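Aminotransferase (Streptomyces pactum, PDB 4ZM4) belongs to the class-III aminotransferases, a family of pyridoxal-phosphate-dependent proteins, and is assembled here from two copies of the chain. Local coordinates at residues E125-A128 with S129-L133; I227-P231 with G232-L236; A323-G326 with K327-S330; P332-Y335 with E336-D340; R388-A391 with A392-F396. The protein carries 1 engineered substitution. One frame throughout, in Å; residues are numbered along the deposited sequence.

Interaction 1 of 5, residues E125-A128 with S129-L133; sequences EAVA and SALRL
Val127 and Leu131 stand side by side, one turn apart, on helix 123-138, an alpha helix laid against the seven-stranded sheet of this aminotransferase fold. The tight part is the backbone and the face toward that sheet. Four successive i to i+4 hydrogen bonds join the segments, and the straightest runs from Leu131 N to Val127 O at 2.9 Å, with 167° at the hydrogen. On the same inner side Ala130 CB sits 3.3 Å from Ala126 O. Ala126 touches Val276 and Ala288, and Ala130 touches Phe290, consistent with a close approach of helix and sheet. The Val127-Leu131 pair is looser: apart from the backbone, it meets through one pair of methyls. The side chain of Val127 is also about 5 Å from the bound P3B ligand.

The other flank faces the subunit interface, and its polar ends turn away from their neighbours in the helix; of the touching residues Ala128 alone is partly exposed. Ser129 OG bonds His307 ND1. Arg132 makes a salt bridge to Glu155 of the second subunit, and Glu125 OE2 bonds Ser122 OG of the second subunit. Arg132 starts out along the helix, its CG 3.5 Å from Ala128 O. With Val127 CG1 anti to its backbone N (chi1 162°), that methyl lies 4.0 Å from Leu131 CD1.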
loop_
_atom_site.group_PDB
_atom_site.type_symbol
_atom_site.label_atom_id
_atom_site.label_comp_id
_atom_site.label_asym_id
_atom_site.label_seq_id
_atom_site.Cartn_x
_atom_site.Cartn_y
_atom_site.Cartn_z
ATOM N N GLU B 125 -3.969 1.025 -4.220
ATOM C CA GLU B 125 -3.325 2.328 -4.513
ATOM C C GLU B 125 -3.169 2.544 -6.021
ATOM O O GLU B 125 -3.457 3.620 -6.531
ATOM C CB GLU B 125 -1.939 2.439 -3.837
ATOM C CG GLU B 125 -1.946 2.663 -2.348
ATOM C CD GLU B 125 -0.543 2.791 -1.754
ATOM O OE1 GLU B 125 0.463 2.475 -2.447
ATOM O OE2 GLU B 125 -0.451 3.217 -0.588
ATOM N N ALA B 126 -2.710 1.505 -6.714
ATOM C CA ALA B 126 -2.496 1.591 -8.151
ATOM C C ALA B 126 -3.791 1.873 -8.902
ATOM O O ALA B 126 -3.809 2.716 -9.806
ATOM C CB ALA B 126 -1.860 0.341 -8.668
ATOM N N VAL B 127 -4.860 1.189 -8.522
ATOM C CA VAL B 127 -6.169 1.467 -9.093
ATOM C C VAL B 127 -6.608 2.910 -8.834
ATOM O O VAL B 127 -7.081 3.611 -9.760
ATOM C CB VAL B 127 -7.209 0.440 -8.519
ATOM C CG1 VAL B 127 -8.662 0.898 -8.703
ATOM C CG2 VAL B 127 -7.000 -0.924 -9.159
ATOM N N ALA B 128 -6.520 3.368 -7.585
ATOM C CA ALA B 128 -7.069 4.714 -7.257
ATOM C C ALA B 128 -6.381 5.760 -8.135
ATOM O O ALA B 128 -7.043 6.618 -8.692
ATOM C CB ALA B 128 -6.936 5.066 -5.776
ATOM N N SER B 129 -5.054 5.652 -8.290
ATOM C CA SER B 129 -4.324 6.660 -9.097
ATOM C C SER B 129 -4.566 6.505 -10.567
ATOM O O SER B 129 -4.690 7.520 -11.265
ATOM C CB SER B 129 -2.847 6.650 -8.766
ATOM O OG SER B 129 -2.595 7.320 -7.520
ATOM N N ALA B 130 -4.767 5.271 -11.030
ATOM C CA ALA B 130 -5.121 5.022 -12.400
ATOM C C ALA B 130 -6.481 5.634 -12.778
ATOM O O ALA B 130 -6.653 6.210 -13.893
ATOM C CB ALA B 130 -5.151 3.534 -12.677
ATOM N N LEU B 131 -7.473 5.478 -11.883
ATOM C CA LEU B 131 -8.790 6.092 -12.117
ATOM C C LEU B 131 -8.698 7.614 -12.133
ATOM O O LEU B 131 -9.341 8.277 -12.947
ATOM C CB LEU B 131 -9.841 5.590 -11.121
ATOM C CG LEU B 131 -10.158 4.105 -11.328
ATOM C CD1 LEU B 131 -11.172 3.616 -10.279
ATOM C CD2 LEU B 131 -10.660 3.790 -12.732
ATOM N N ARG B 132 -7.903 8.171 -11.219
ATOM C CA ARG B 132 -7.708 9.603 -11.186
ATOM C C ARG B 132 -7.078 10.044 -12.497
ATOM O O ARG B 132 -7.449 11.081 -13.049
ATOM C CB ARG B 132 -6.856 10.018 -10.002
ATOM C CG ARG B 132 -7.607 10.121 -8.687
ATOM C CD ARG B 132 -6.690 10.647 -7.609
ATOM N NE ARG B 132 -7.319 10.592 -6.298
ATOM C CZ ARG B 132 -6.662 10.650 -5.133
ATOM N NH1 ARG B 132 -5.347 10.794 -5.085
ATOM N NH2 ARG B 132 -7.348 10.564 -3.991
ATOM N N LEU B 133 -6.114 9.279 -13.000
ATOM C CA LEU B 133 -5.446 9.626 -14.269
ATOM C C LEU B 133 -6.453 9.678 -15.400
ATOM O O LEU B 133 -6.441 10.619 -16.183
ATOM C CB LEU B 133 -4.343 8.617 -14.592
ATOM C CG LEU B 133 -3.561 8.813 -15.898
ATOM C CD1 LEU B 133 -2.889 10.195 -15.914
ATOM C CD2 LEU B 133 -2.527 7.710 -16.076
#

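Interaction 2 of 5, residues I227-P231 with G232-L236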
loop_
_atom_site.group_PDB
_atom_site.type_symbol
_atom_site.label_atom_id
_atom_site.label_comp_id
_atom_site.label_asym_id
_atom_site.label_seq_id
_atom_site.Cartn_x
_atom_site.Cartn_y
_atom_site.Cartn_z
ATOM N N ILE B 227 -14.526 -16.541 -14.048
ATOM C CA ILE B 227 -15.354 -16.406 -15.239
ATOM C C ILE B 227 -14.601 -15.635 -16.325
ATOM O O ILE B 227 -14.463 -14.407 -16.256
ATOM C CB ILE B 227 -16.714 -15.732 -14.921
ATOM C CG1 ILE B 227 -17.406 -16.496 -13.788
ATOM C CG2 ILE B 227 -17.593 -15.715 -16.162
ATOM C CD1 ILE B 227 -18.667 -15.837 -13.263
ATOM N N PRO B 228 -14.148 -16.352 -17.354
ATOM C CA PRO B 228 -13.522 -15.662 -18.452
ATOM C C PRO B 228 -14.513 -14.798 -19.236
ATOM O O PRO B 228 -15.738 -14.927 -19.084
ATOM C CB PRO B 228 -12.987 -16.804 -19.329
ATOM C CG PRO B 228 -13.909 -17.940 -19.074
ATOM C CD PRO B 228 -14.446 -17.763 -17.675
ATOM N N PRO B 229 -13.993 -13.892 -20.058
ATOM C CA PRO B 229 -14.918 -13.064 -20.816
ATOM C C PRO B 229 -15.543 -13.906 -21.928
ATOM O O PRO B 229 -14.864 -14.756 -22.515
ATOM C CB PRO B 229 -14.010 -11.979 -21.388
ATOM C CG PRO B 229 -12.681 -12.654 -21.536
ATOM C CD PRO B 229 -12.595 -13.703 -20.465
ATOM N N ALA B 230 -16.820 -13.680 -22.208
ATOM C CA ALA B 230 -17.503 -14.331 -23.318
ATOM C C ALA B 230 -16.824 -13.945 -24.625
ATOM O O ALA B 230 -16.261 -12.852 -24.746
ATOM C CB ALA B 230 -18.962 -13.918 -23.355
ATOM N N PRO B 231 -16.875 -14.833 -25.622
ATOM C CA PRO B 231 -16.349 -14.518 -26.963
ATOM C C PRO B 231 -16.798 -13.139 -27.444
ATOM O O PRO B 231 -17.996 -12.846 -27.444
ATOM C CB PRO B 231 -16.956 -15.614 -27.850
ATOM C CG PRO B 231 -17.206 -16.771 -26.923
ATOM C CD PRO B 231 -17.547 -16.151 -25.582
ATOM N N GLY B 232 -15.831 -12.295 -27.794
ATOM C CA GLY B 232 -16.091 -10.943 -28.307
ATOM C C GLY B 232 -16.346 -9.823 -27.293
ATOM O O GLY B 232 -16.500 -8.659 -27.695
ATOM N N PHE B 233 -16.427 -10.150 -25.995
ATOM C CA PHE B 233 -16.804 -9.144 -25.022
ATOM C C PHE B 233 -15.720 -8.104 -24.805
ATOM O O PHE B 233 -15.999 -6.903 -24.819
ATOM C CB PHE B 233 -17.223 -9.764 -23.706
ATOM C CG PHE B 233 -17.931 -8.810 -22.811
ATOM C CD1 PHE B 233 -19.222 -8.408 -23.103
ATOM C CD2 PHE B 233 -17.306 -8.294 -21.677
ATOM C CE1 PHE B 233 -19.909 -7.548 -22.247
ATOM C CE2 PHE B 233 -17.970 -7.414 -20.846
ATOM C CZ PHE B 233 -19.270 -7.044 -21.124
ATOM N N LEU B 234 -14.485 -8.531 -24.607
ATOM C CA LEU B 234 -13.382 -7.576 -24.476
ATOM C C LEU B 234 -13.218 -6.750 -25.744
ATOM O O LEU B 234 -12.898 -5.558 -25.680
ATOM C CB LEU B 234 -12.070 -8.274 -24.129
ATOM C CG LEU B 234 -12.064 -8.999 -22.786
ATOM C CD1 LEU B 234 -10.708 -9.668 -22.583
ATOM C CD2 LEU B 234 -12.377 -8.039 -21.636
ATOM N N GLN B 235 -13.417 -7.370 -26.901
ATOM C CA GLN B 235 -13.284 -6.668 -28.169
ATOM C C GLN B 235 -14.323 -5.546 -28.180
ATOM O O GLN B 235 -14.030 -4.414 -28.586
ATOM C CB GLN B 235 -13.482 -7.632 -29.355
ATOM C CG GLN B 235 -12.348 -8.651 -29.526
ATOM C CD GLN B 235 -12.307 -9.771 -28.476
ATOM O OE1 GLN B 235 -13.216 -9.918 -27.629
ATOM N NE2 GLN B 235 -11.282 -10.602 -28.566
ATOM N N LEU B 236 -15.534 -5.887 -27.751
ATOM C CA LEU B 236 -16.638 -4.956 -27.722
ATOM C C LEU B 236 -16.330 -3.793 -26.804
ATOM O O LEU B 236 -16.639 -2.640 -27.140
ATOM C CB LEU B 236 -17.931 -5.654 -27.280
ATOM C CG LEU B 236 -19.179 -4.764 -27.175
ATOM C CD1 LEU B 236 -19.534 -4.122 -28.506
ATOM C CD2 LEU B 236 -20.365 -5.570 -26.648
HETATM O O HOH W 1 -13.668 -11.607 -24.916
#
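The Pro229 ring and the Leu234 side chain meet across the start of helix 233-244, where a type II beta turn from Ala230 to Phe233 leads the chain into its first turn. The two side chains cross obliquely. Pro229 CG is 3.7 Å from Leu234 CD1, and its CB is 3.8 Å from Leu234 CG, so two neighbouring ring carbons of the proline lie against the branch point and one methyl of the leucine. Leu234 CG stands anti to its carbonyl carbon (chi1 -63°), which carries the branch back toward the loop.

Phe233 behaves differently. Its CB faces the turn, 3.4 Å from Ala230 O, but with CG anti to the backbone N (chi1 -166°) the ring swings off to meet Trp195 with the planes nearly perpendicular, and it also touches Leu201 on helix 198-208. The turn is closed by Phe233 N bonding Ala230 O at 3.0 Å. Gly232, at the N-cap, takes the positive phi (83°) that the turn needs.

Beside this bond one water donates to Ala230 O at 2.9 Å and to Gln235 OE1 at 3.2 Å, while accepting from Leu234 N at 3.2 Å. Ala230 O therefore serves two N-H groups of the first helical turn, Phe233 directly and Leu234 through the water, standing in for the carbonyls that a preceding turn of helix would have supplied.

Interaction 3 of 5, residues A323-G326 with K327-S330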
loop_
_atom_site.group_PDB
_atom_site.type_symbol
_atom_site.label_atom_id
_atom_site.label_comp_id
_atom_site.label_asym_id
_atom_site.label_seq_id
_atom_site.Cartn_x
_atom_site.Cartn_y
_atom_site.Cartn_z
ATOM N N ALA B 323 14.032 -9.191 -10.318
ATOM C CA ALA B 323 14.335 -10.620 -10.146
ATOM C C ALA B 323 13.183 -11.512 -10.645
ATOM O O ALA B 323 13.422 -12.523 -11.301
ATOM C CB ALA B 323 14.647 -10.932 -8.685
ATOM N N MET B 324 11.942 -11.112 -10.365
ATOM C CA MET B 324 10.798 -11.967 -10.668
ATOM C C MET B 324 10.519 -11.938 -12.138
ATOM O O MET B 324 10.366 -12.988 -12.766
ATOM C CB MET B 324 9.572 -11.518 -9.886
ATOM C CG MET B 324 8.362 -12.417 -10.032
ATOM S SD MET B 324 8.598 -14.116 -9.456
ATOM C CE MET B 324 6.884 -14.674 -9.393
ATOM N N LEU B 325 10.466 -10.743 -12.716
ATOM C CA LEU B 325 10.185 -10.645 -14.147
ATOM C C LEU B 325 11.398 -11.126 -14.973
ATOM O O LEU B 325 11.214 -11.688 -16.049
ATOM C CB LEU B 325 9.763 -9.237 -14.533
ATOM C CG LEU B 325 8.458 -8.690 -13.947
ATOM C CD1 LEU B 325 8.057 -7.369 -14.583
ATOM C CD2 LEU B 325 7.330 -9.693 -14.098
ATOM N N GLY B 326 12.614 -10.925 -14.459
ATOM C CA GLY B 326 13.815 -11.501 -15.054
ATOM C C GLY B 326 13.769 -13.002 -15.110
ATOM O O GLY B 326 13.991 -13.604 -16.171
ATOM N N LYS B 327 13.397 -13.616 -13.995
ATOM C CA LYS B 327 13.188 -15.073 -13.958
ATOM C C LYS B 327 12.135 -15.575 -14.955
ATOM O O LYS B 327 12.391 -16.540 -15.692
ATOM C CB LYS B 327 12.787 -15.533 -12.563
ATOM C CG LYS B 327 12.477 -17.005 -12.461
ATOM C CD LYS B 327 12.482 -17.476 -11.021
ATOM C CE LYS B 327 12.064 -18.924 -10.926
ATOM N NZ LYS B 327 12.003 -19.330 -9.495
ATOM N N ILE B 328 10.964 -14.937 -14.967
ATOM C CA ILE B 328 9.876 -15.330 -15.891
ATOM C C ILE B 328 10.309 -15.218 -17.377
ATOM O O ILE B 328 10.031 -16.091 -18.209
ATOM C CB ILE B 328 8.625 -14.468 -15.669
ATOM C CG1 ILE B 328 7.964 -14.834 -14.340
ATOM C CG2 ILE B 328 7.633 -14.621 -16.827
ATOM C CD1 ILE B 328 6.852 -13.884 -13.927
ATOM N N ARG B 329 10.996 -14.127 -17.675
ATOM C CA ARG B 329 11.500 -13.866 -19.022
ATOM C C ARG B 329 12.473 -14.950 -19.474
ATOM O O ARG B 329 12.475 -15.327 -20.644
ATOM C CB ARG B 329 12.181 -12.512 -19.041
ATOM C CG ARG B 329 12.722 -12.048 -20.391
ATOM C CD ARG B 329 13.754 -10.994 -19.979
ATOM N NE ARG B 329 14.168 -9.869 -20.761
ATOM C CZ ARG B 329 15.179 -9.067 -20.416
ATOM N NH1 ARG B 329 15.930 -9.331 -19.358
ATOM N NH2 ARG B 329 15.483 -8.006 -21.188
ATOM N N SER B 330 13.265 -15.471 -18.542
ATOM C CA SER B 330 14.278 -16.469 -18.865
ATOM C C SER B 330 13.697 -17.859 -19.086
ATOM O O SER B 330 14.410 -18.778 -19.431
ATOM C CB SER B 330 15.339 -16.506 -17.755
ATOM O OG SER B 330 14.815 -17.064 -16.565
#
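Lys327 O, at the C-terminal end of helix 315-329, is held twice by Ser330, by OG at 2.6 Å and weakly by N, while that same Ser330 N bonds Gly326 O across the contact at 3.1 Å. The hydroxyl can turn back onto the helix end because OG sits between the backbone N and the carbonyl carbon (chi1 70°). This closes the last turn of a regular alpha helix, whose preceding i to i+4 bonds include Lys327 N to Ala323 O at 2.9 Å and Arg329 N to Leu325 O.

The buried flank is apolar. Ile328 CD1 lies 4.2 Å from Leu325 CD2 and 4.4 Å from Met324 CG, joining the two side chains that lead to neighbouring helices: Leu325 packs on Ile107 and Leu110 of helix 98-110, Met324 on Val79 of helix 77-89. The basic side chains extend off the helix. Lys327 runs straight out to salt bridges with Glu78 and Asp76 and a cation-pi contact with Phe72, and Arg329 pairs with Glu109. Closer to the backbone, Ile328 CG1 rests 3.4 Å from Met324 O.

Interaction 4 of 5, residues P332-Y335 with E336-D340; sequences PDLY and ERLED
Hydrogen bonds from Arg337 N and Glu336 N converge on Asp333 O at the N-cap of helix 334-355; the first is good (3.2 Å, 161° at the hydrogen), the second weak. Leu338 N to Leu334 O at 2.8 Å then continues the helix. The Asp333 side chain makes no capping bond. A water accepts from Asp333 N and, weakly, from Arg337 NH1, lying at the edge of the guanidinium.

Apolar contacts gather at Leu338 CD1, which touches both Leu334 CG at 3.7 Å and Tyr335 CD1 at 3.9 Å. Tyr335 runs alongside it and its hydroxyl bonds Phe257 O, while Leu334 packs on Phe72.

A charged group packs on carbon as well: Arg337, bent at chi3 (26°), folds back so that Leu334 CA lies over one face of its guanidinium, offset toward the rim, and NH2 comes within 3.8 Å of Leu334 CD1.

Among the charges, Asp333 OD1 and Glu336 OE1 lie 3.6 Å apart, on side chains that point the same way. Glu339 instead pairs with Arg364. Two exposed acids this close would repel, but solvent and the helix N-terminus probably soften the cost, as perhaps does Arg337, although its NH1 is not in contact with Asp333 OD2.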
loop_
_atom_site.group_PDB
_atom_site.type_symbol
_atom_site.label_atom_id
_atom_site.label_comp_id
_atom_site.label_asym_id
_atom_site.label_seq_id
_atom_site.Cartn_x
_atom_site.Cartn_y
_atom_site.Cartn_z
ATOM N N PRO B 332 11.050 -19.454 -21.314
ATOM C CA PRO B 332 10.124 -19.182 -22.411
ATOM C C PRO B 332 9.011 -20.218 -22.562
ATOM O O PRO B 332 7.988 -19.912 -23.176
ATOM C CB PRO B 332 11.037 -19.156 -23.652
ATOM C CG PRO B 332 12.204 -19.993 -23.279
ATOM C CD PRO B 332 12.397 -19.830 -21.793
ATOM N N ASP B 333 9.155 -21.389 -21.961
ATOM C CA ASP B 333 8.047 -22.386 -21.956
ATOM C C ASP B 333 7.281 -22.492 -20.612
ATOM O O ASP B 333 6.524 -23.422 -20.402
ATOM C CB ASP B 333 8.583 -23.766 -22.390
ATOM C CG ASP B 333 9.152 -23.756 -23.807
ATOM O OD1 ASP B 333 8.558 -23.108 -24.705
ATOM O OD2 ASP B 333 10.224 -24.350 -24.018
ATOM N N LEU B 334 7.413 -21.488 -19.751
ATOM C CA LEU B 334 6.791 -21.504 -18.410
ATOM C C LEU B 334 5.297 -21.654 -18.474
ATOM O O LEU B 334 4.714 -22.526 -17.824
ATOM C CB LEU B 334 7.145 -20.215 -17.654
ATOM C CG LEU B 334 6.547 -20.030 -16.258
ATOM C CD1 LEU B 334 6.927 -21.151 -15.313
ATOM C CD2 LEU B 334 6.993 -18.681 -15.699
ATOM N N TYR B 335 4.676 -20.829 -19.319
ATOM C CA TYR B 335 3.204 -20.775 -19.392
ATOM C C TYR B 335 2.622 -22.032 -20.020
ATOM O O TYR B 335 1.489 -22.396 -19.720
ATOM C CB TYR B 335 2.740 -19.454 -20.041
ATOM C CG TYR B 335 3.133 -18.302 -19.141
ATOM C CD1 TYR B 335 2.304 -17.904 -18.091
ATOM C CD2 TYR B 335 4.375 -17.695 -19.256
ATOM C CE1 TYR B 335 2.659 -16.868 -17.236
ATOM C CE2 TYR B 335 4.755 -16.671 -18.406
ATOM C CZ TYR B 335 3.885 -16.253 -17.389
ATOM O OH TYR B 335 4.251 -15.217 -16.541
ATOM N N GLU B 336 3.416 -22.736 -20.832
ATOM C CA GLU B 336 3.019 -24.056 -21.342
ATOM C C GLU B 336 3.029 -25.125 -20.238
ATOM O O GLU B 336 2.120 -25.957 -20.176
ATOM C CB GLU B 336 3.921 -24.496 -22.488
ATOM C CG GLU B 336 3.423 -24.035 -23.843
ATOM C CD GLU B 336 4.502 -24.019 -24.936
ATOM O OE1 GLU B 336 5.401 -24.895 -24.959
ATOM O OE2 GLU B 336 4.437 -23.108 -25.795
ATOM N N ARG B 337 4.051 -25.112 -19.388
ATOM C CA ARG B 337 4.115 -26.038 -18.273
ATOM C C ARG B 337 3.049 -25.725 -17.210
ATOM O O ARG B 337 2.467 -26.641 -16.642
ATOM C CB ARG B 337 5.498 -26.005 -17.623
ATOM C CG ARG B 337 6.493 -26.965 -18.252
ATOM C CD ARG B 337 7.964 -26.545 -18.152
ATOM N NE ARG B 337 8.315 -25.675 -17.026
ATOM C CZ ARG B 337 9.170 -24.652 -17.097
ATOM N NH1 ARG B 337 9.747 -24.311 -18.233
ATOM N NH2 ARG B 337 9.419 -23.935 -16.007
ATOM N N LEU B 338 2.815 -24.441 -16.934
ATOM C CA LEU B 338 1.746 -24.043 -15.999
ATOM C C LEU B 338 0.417 -24.543 -16.501
ATOM O O LEU B 338 -0.418 -24.959 -15.719
ATOM C CB LEU B 338 1.713 -22.512 -15.800
ATOM C CG LEU B 338 2.930 -21.922 -15.063
ATOM C CD1 LEU B 338 2.973 -20.413 -15.199
ATOM C CD2 LEU B 338 2.951 -22.307 -13.594
ATOM N N GLU B 339 0.212 -24.477 -17.812
ATOM C CA GLU B 339 -1.024 -24.953 -18.425
ATOM C C GLU B 339 -1.212 -26.453 -18.189
ATOM O O GLU B 339 -2.327 -26.887 -17.843
ATOM C CB GLU B 339 -1.062 -24.581 -19.921
ATOM C CG GLU B 339 -2.189 -25.222 -20.734
ATOM C CD GLU B 339 -3.590 -24.947 -20.223
ATOM O OE1 GLU B 339 -3.825 -23.865 -19.644
ATOM O OE2 GLU B 339 -4.465 -25.804 -20.430
ATOM N N ASP B 340 -0.139 -27.234 -18.335
ATOM C CA ASP B 340 -0.189 -28.689 -18.039
ATOM C C ASP B 340 -0.517 -28.950 -16.569
ATOM O O ASP B 340 -1.300 -29.840 -16.248
ATOM C CB ASP B 340 1.140 -29.400 -18.357
ATOM C CG ASP B 340 1.528 -29.317 -19.836
ATOM O OD1 ASP B 340 0.665 -29.044 -20.696
ATOM O OD2 ASP B 340 2.727 -29.518 -20.139
HETATM O O HOH W 2 11.284 -22.856 -20.015
#

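Interaction 5 of 5, residues R388-A391 with A392-F396; sequences RQLA and ALVDF
Val394 turns back onto Leu390 and Ala391 where helix 387-393 gives out and the chain bends toward helix 396-408. From the root outward, its CB is 3.7 Å from Ala391 O. CG2, anti to the carbonyl carbon, comes down on Leu390 O at 3.3 Å and reaches Leu390 CD1 at 4.2 Å, the two side chains set at a slant to each other. The other methyl, CG1, anti to the backbone N (chi1 171°), goes to Phe396 instead and sits 3.7 Å above the ring plane, over its centre, as in a CH-pi contact. Phe396 itself leans back so that CE2 lies 3.6 Å from Ala391 O.

The backbone bonds change along the way. Ala392 N still reaches Arg388 O, four residues back, but Leu393 N and Val394 N bond Leu390 O and Ala391 O, only three back, at 3.1 Å and 3.3 Å. Both donors stand well above the carbonyl planes. Asp395 then caps the next helix and pairs with Arg398, while Arg388 pairs with Glu147. With the helical bonding faltering here, backbone bonds of Leu393 with Lys375 and Asp395 with Leu373 tie the junction down, and the apolar packing of Val394 probably helps.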
loop_
_atom_site.group_PDB
_atom_site.type_symbol
_atom_site.label_atom_id
_atom_site.label_comp_id
_atom_site.label_asym_id
_atom_site.label_seq_id
_atom_site.Cartn_x
_atom_site.Cartn_y
_atom_site.Cartn_z
ATOM N N ARG B 388 -24.022 -13.692 -10.593
ATOM C CA ARG B 388 -25.361 -14.146 -10.167
ATOM C C ARG B 388 -25.683 -15.539 -10.680
ATOM O O ARG B 388 -26.158 -16.381 -9.925
ATOM C CB ARG B 388 -26.435 -13.187 -10.635
ATOM C CG ARG B 388 -26.664 -12.069 -9.647
ATOM C CD ARG B 388 -27.174 -10.834 -10.336
ATOM N NE ARG B 388 -27.053 -9.703 -9.446
ATOM C CZ ARG B 388 -27.918 -9.405 -8.477
ATOM N NH1 ARG B 388 -29.004 -10.169 -8.272
ATOM N NH2 ARG B 388 -27.697 -8.336 -7.689
ATOM N N GLN B 389 -25.433 -15.773 -11.961
ATOM C CA GLN B 389 -25.686 -17.074 -12.549
ATOM C C GLN B 389 -24.877 -18.170 -11.845
ATOM O O GLN B 389 -25.396 -19.247 -11.606
ATOM C CB GLN B 389 -25.424 -17.057 -14.063
ATOM C CG GLN B 389 -26.468 -16.287 -14.884
ATOM C CD GLN B 389 -26.242 -16.353 -16.412
ATOM O OE1 GLN B 389 -25.270 -16.948 -16.915
ATOM N NE2 GLN B 389 -27.156 -15.739 -17.155
ATOM N N LEU B 390 -23.619 -17.890 -11.509
ATOM C CA LEU B 390 -22.745 -18.894 -10.886
ATOM C C LEU B 390 -23.109 -19.133 -9.445
ATOM O O LEU B 390 -23.198 -20.284 -9.002
ATOM C CB LEU B 390 -21.278 -18.486 -10.982
ATOM C CG LEU B 390 -20.236 -19.297 -10.185
ATOM C CD1 LEU B 390 -20.223 -20.772 -10.583
ATOM C CD2 LEU B 390 -18.864 -18.684 -10.390
ATOM N N ALA B 391 -23.334 -18.051 -8.707
ATOM C CA ALA B 391 -23.685 -18.164 -7.283
ATOM C C ALA B 391 -24.915 -18.995 -7.077
ATOM O O ALA B 391 -25.028 -19.691 -6.090
ATOM C CB ALA B 391 -23.868 -16.782 -6.650
ATOM N N ALA B 392 -25.833 -18.939 -8.041
ATOM C CA ALA B 392 -27.121 -19.615 -7.902
ATOM C C ALA B 392 -26.982 -21.124 -7.981
ATOM O O ALA B 392 -27.792 -21.819 -7.437
ATOM C CB ALA B 392 -28.113 -19.111 -8.941
ATOM N N LEU B 393 -25.963 -21.621 -8.666
ATOM C CA LEU B 393 -25.737 -23.070 -8.800
ATOM C C LEU B 393 -25.048 -23.683 -7.609
ATOM O O LEU B 393 -25.061 -24.917 -7.440
ATOM C CB LEU B 393 -24.870 -23.364 -10.022
ATOM C CG LEU B 393 -25.347 -22.822 -11.394
ATOM C CD1 LEU B 393 -24.332 -23.152 -12.481
ATOM C CD2 LEU B 393 -26.705 -23.380 -11.769
ATOM N N VAL B 394 -24.494 -22.835 -6.748
ATOM C CA VAL B 394 -23.504 -23.271 -5.767
ATOM C C VAL B 394 -24.120 -23.558 -4.406
ATOM O O VAL B 394 -25.016 -22.870 -3.956
ATOM C CB VAL B 394 -22.368 -22.239 -5.629
ATOM C CG1 VAL B 394 -21.453 -22.585 -4.467
ATOM C CG2 VAL B 394 -21.567 -22.168 -6.911
ATOM N N ASP B 395 -23.647 -24.618 -3.777
ATOM C CA ASP B 395 -24.080 -25.009 -2.449
ATOM C C ASP B 395 -23.049 -24.520 -1.443
ATOM O O ASP B 395 -22.106 -25.239 -1.099
ATOM C CB ASP B 395 -24.208 -26.544 -2.382
ATOM C CG ASP B 395 -24.821 -27.034 -1.071
ATOM O OD1 ASP B 395 -24.834 -26.269 -0.090
ATOM O OD2 ASP B 395 -25.288 -28.191 -1.046
ATOM N N PHE B 396 -23.212 -23.286 -0.976
ATOM C CA PHE B 396 -22.200 -22.629 -0.112
ATOM C C PHE B 396 -21.967 -23.313 1.225
ATOM O O PHE B 396 -20.813 -23.487 1.620
ATOM C CB PHE B 396 -22.494 -21.132 0.054
ATOM C CG PHE B 396 -22.205 -20.326 -1.181
ATOM C CD1 PHE B 396 -20.916 -19.938 -1.488
ATOM C CD2 PHE B 396 -23.220 -20.001 -2.074
ATOM C CE1 PHE B 396 -20.637 -19.213 -2.647
ATOM C CE2 PHE B 396 -22.950 -19.284 -3.233
ATOM C CZ PHE B 396 -21.661 -18.884 -3.514
#

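In the fold
From the N terminus the five contacts follow one another in series; each is local, so none closes a long loop, and none nests in or crosses another. Interaction 1 is a helix beside the large sheet and the subunit interface, and interaction 2 starts helix 233-244 after strand 212-217. Interactions 3 and 4 lie at the end of helix 315-329 and the start of the next, helix 334-355, and they touch: Ile328 CG2 is 3.4 Å from Tyr335 OH. Interaction 5, at the end of helix 387-393, lies across the chain's centre from interaction 3 and meets interaction 2, distant in sequence, through Ile227 CD1 and Leu390 CD2, 4.0 Å apart.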